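Local coordinates for thioesterase superfamily protein (Sulfolobus solfataricus, PDB 2GF6) that binds coenzyme A and probably hydrolyses acyl-CoA thioesters as a hot-dog-fold thioesterase, at residues 113-116 and 117-120. Sequence-based numbering, arbitrary orientation.
Sequences AINP and KIWK. With COA (coenzyme A), chain E.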
loop_
_atom_site.group_PDB
_atom_site.type_symbol
_atom_site.label_atom_id
_atom_site.label_comp_id
_atom_site.label_asym_id
_atom_site.label_seq_id
_atom_site.Cartn_x
_atom_site.Cartn_y
_atom_site.Cartn_z
ATOM N N ALA A 113 13.909 13.160 -15.596
ATOM C CA ALA A 113 14.918 13.632 -14.688
ATOM C C ALA A 113 14.599 15.084 -14.276
ATOM O O ALA A 113 14.262 15.926 -15.122
ATOM C CB ALA A 113 16.290 13.532 -15.350
ATOM N N ILE A 114 14.658 15.354 -12.973
ATOM C CA ILE A 114 14.403 16.690 -12.455
ATOM C C ILE A 114 15.390 17.149 -11.402
ATOM O O ILE A 114 16.023 16.338 -10.735
ATOM C CB ILE A 114 12.956 16.829 -11.870
ATOM C CG1 ILE A 114 12.778 16.013 -10.570
ATOM C CG2 ILE A 114 11.959 16.421 -12.884
ATOM C CD1 ILE A 114 11.514 16.372 -9.778
ATOM N N ASN A 115 15.501 18.462 -11.269
ATOM C CA ASN A 115 16.025 19.055 -10.067
ATOM C C ASN A 115 14.844 19.318 -9.065
ATOM O O ASN A 115 13.871 20.040 -9.368
ATOM C CB ASN A 115 16.812 20.315 -10.415
ATOM C CG ASN A 115 17.579 20.827 -9.252
ATOM O OD1 ASN A 115 17.050 20.904 -8.140
ATOM N ND2 ASN A 115 18.818 21.160 -9.470
ATOM N N PRO A 116 14.869 18.631 -7.910
ATOM C CA PRO A 116 13.747 18.690 -6.981
ATOM C C PRO A 116 13.773 19.922 -6.078
ATOM O O PRO A 116 12.775 20.200 -5.429
ATOM C CB PRO A 116 13.949 17.431 -6.161
ATOM C CG PRO A 116 15.446 17.359 -6.059
ATOM C CD PRO A 116 15.899 17.694 -7.438
ATOM N N LYS A 117 14.900 20.638 -6.039
ATOM C CA LYS A 117 15.028 21.873 -5.255
ATOM C C LYS A 117 14.275 23.046 -5.895
ATOM O O LYS A 117 13.794 23.946 -5.187
ATOM C CB LYS A 117 16.492 22.247 -5.113
ATOM C CG LYS A 117 17.269 21.381 -4.149
ATOM C CD LYS A 117 18.743 21.575 -4.344
ATOM C CE LYS A 117 19.523 20.910 -3.263
ATOM N NZ LYS A 117 20.938 20.818 -3.676
ATOM N N ILE A 118 14.226 23.052 -7.230
ATOM C CA ILE A 118 13.399 23.977 -7.994
ATOM C C ILE A 118 12.195 23.295 -8.644
ATOM O O ILE A 118 11.287 23.959 -9.118
ATOM C CB ILE A 118 14.213 24.675 -9.063
ATOM C CG1 ILE A 118 14.776 23.686 -10.096
ATOM C CG2 ILE A 118 15.338 25.401 -8.391
ATOM C CD1 ILE A 118 15.098 24.310 -11.418
ATOM N N TRP A 119 12.202 21.972 -8.659
ATOM C CA TRP A 119 11.144 21.197 -9.281
ATOM C C TRP A 119 10.906 21.480 -10.802
ATOM O O TRP A 119 9.774 21.602 -11.258
ATOM C CB TRP A 119 9.844 21.311 -8.459
ATOM C CG TRP A 119 8.999 20.089 -8.656
ATOM C CD1 TRP A 119 8.024 19.944 -9.562
ATOM C CD2 TRP A 119 9.124 18.815 -7.985
ATOM N NE1 TRP A 119 7.499 18.668 -9.504
ATOM C CE2 TRP A 119 8.169 17.955 -8.551
ATOM C CE3 TRP A 119 9.950 18.324 -6.960
ATOM C CZ2 TRP A 119 7.996 16.645 -8.121
ATOM C CZ3 TRP A 119 9.773 17.006 -6.534
ATOM C CH2 TRP A 119 8.814 16.192 -7.112
ATOM N N LYS A 120 11.989 21.541 -11.574
ATOM C CA LYS A 120 11.921 21.633 -13.043
ATOM C C LYS A 120 12.774 20.504 -13.611
ATOM O O LYS A 120 13.695 20.034 -12.965
ATOM C CB LYS A 120 12.511 22.943 -13.592
ATOM C CG LYS A 120 11.812 24.276 -13.309
ATOM C CD LYS A 120 10.314 24.164 -13.063
ATOM C CE LYS A 120 9.674 25.570 -12.832
ATOM N NZ LYS A 120 10.663 26.680 -12.543
HETATM N N1A COA E . 5.911 11.670 -22.558
HETATM C C2A COA E . 7.071 12.092 -23.195
HETATM N N3A COA E . 7.648 13.301 -22.850
HETATM C C4A COA E . 7.057 14.051 -21.890
HETATM C C5A COA E . 5.895 13.634 -21.249
HETATM C C6A COA E . 5.318 12.432 -21.579
HETATM N N6A COA E . 4.093 12.160 -21.113
HETATM N N7A COA E . 5.553 14.575 -20.343
HETATM C C8A COA E . 6.478 15.571 -20.382
HETATM N N9A COA E . 7.394 15.253 -21.350
HETATM C C1B COA E . 8.484 16.067 -21.885
HETATM C C2B COA E . 8.076 17.419 -22.405
HETATM O O2B COA E . 7.608 17.362 -23.722
HETATM C C3B COA E . 9.387 18.153 -22.354
HETATM O O3B COA E . 10.078 17.843 -23.559
HETATM P P3B COA E . 11.234 18.765 -24.213
HETATM O O7A COA E . 12.556 18.044 -24.008
HETATM O O8A COA E . 11.320 20.152 -23.610
HETATM O O9A COA E . 10.960 18.830 -25.693
HETATM C C4B COA E . 10.101 17.546 -21.152
HETATM O O4B COA E . 9.407 16.345 -20.868
HETATM C C5B COA E . 10.062 18.420 -19.923
HETATM O O5B COA E . 8.722 18.602 -19.573
HETATM P P1A COA E . 8.121 20.038 -19.190
HETATM O O1A COA E . 6.685 20.178 -19.585
HETATM O O2A COA E . 8.979 21.145 -19.716
HETATM O O3A COA E . 8.123 19.916 -17.590
HETATM P P2A COA E . 8.921 20.758 -16.493
HETATM O O4A COA E . 8.366 22.114 -16.181
HETATM O O5A COA E . 10.412 20.823 -16.679
HETATM O O6A COA E . 8.600 19.823 -15.247
HETATM C CBP COA E . 7.450 18.287 -14.011
HETATM C CCP COA E . 8.061 18.523 -15.377
HETATM C CDP COA E . 6.825 19.611 -13.549
HETATM C CEP COA E . 8.584 17.872 -13.085
HETATM C CAP COA E . 6.353 17.241 -14.098
HETATM O OAP COA E . 5.294 17.667 -14.930
HETATM C C9P COA E . 5.743 16.912 -12.778
HETATM O O9P COA E . 6.152 17.477 -11.554
HETATM N N8P COA E . 4.785 16.032 -12.857
HETATM C C7P COA E . 4.300 15.451 -11.631
HETATM C C6P COA E . 4.717 14.007 -11.624
HETATM C C5P COA E . 4.094 13.282 -10.474
HETATM O O5P COA E . 3.551 13.850 -9.502
HETATM N N4P COA E . 4.190 11.984 -10.647
HETATM C C3P COA E . 3.337 11.116 -9.890
HETATM C C2P COA E . 3.469 9.710 -10.399
HETATM S S1P COA E . 2.476 8.689 -9.378
#
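A G1 beta bulge closes the hairpin turn between strand 102-115 and strand 120-121, with W119 and K120 both set against N115. The evidence is in the backbone bonds: N115 N donates to K120 O at 2.9 Å, whereas N115 O receives two weak bonds, from W119 N and K120 N. W119 has a positive phi, as expected at the first bulge position. The turn is further braced by the N115 side chain; CG anti to the backbone N (chi1 -170°) brings OD1 to K117 N at 3.0 Å, and that donor lies in the carbonyl plane.

In this hot-dog fold the bulge also presents an indole to the bound coenzyme A. W119 NE1 donates to O9P of coenzyme A at 2.7 Å, with an N-H...O angle of 151°. I114 CD1 sits over one face of the six-membered ring, 3.6 Å from its centroid and only 4° off the normal, a CH-pi contact, while its other branch, CG2, reaches coenzyme A CEP at 3.7 Å. P70 and K72 of the second subunit also meet the indole, K72 by a cation-pi contact. Without the indole, as with an alanine here, O9P would probably lose this donor and I114 CD1 the face it packs on. K117 NZ, at the end of an extended chain, is hydrogen-bonded to N55 and forms a salt bridge with E54.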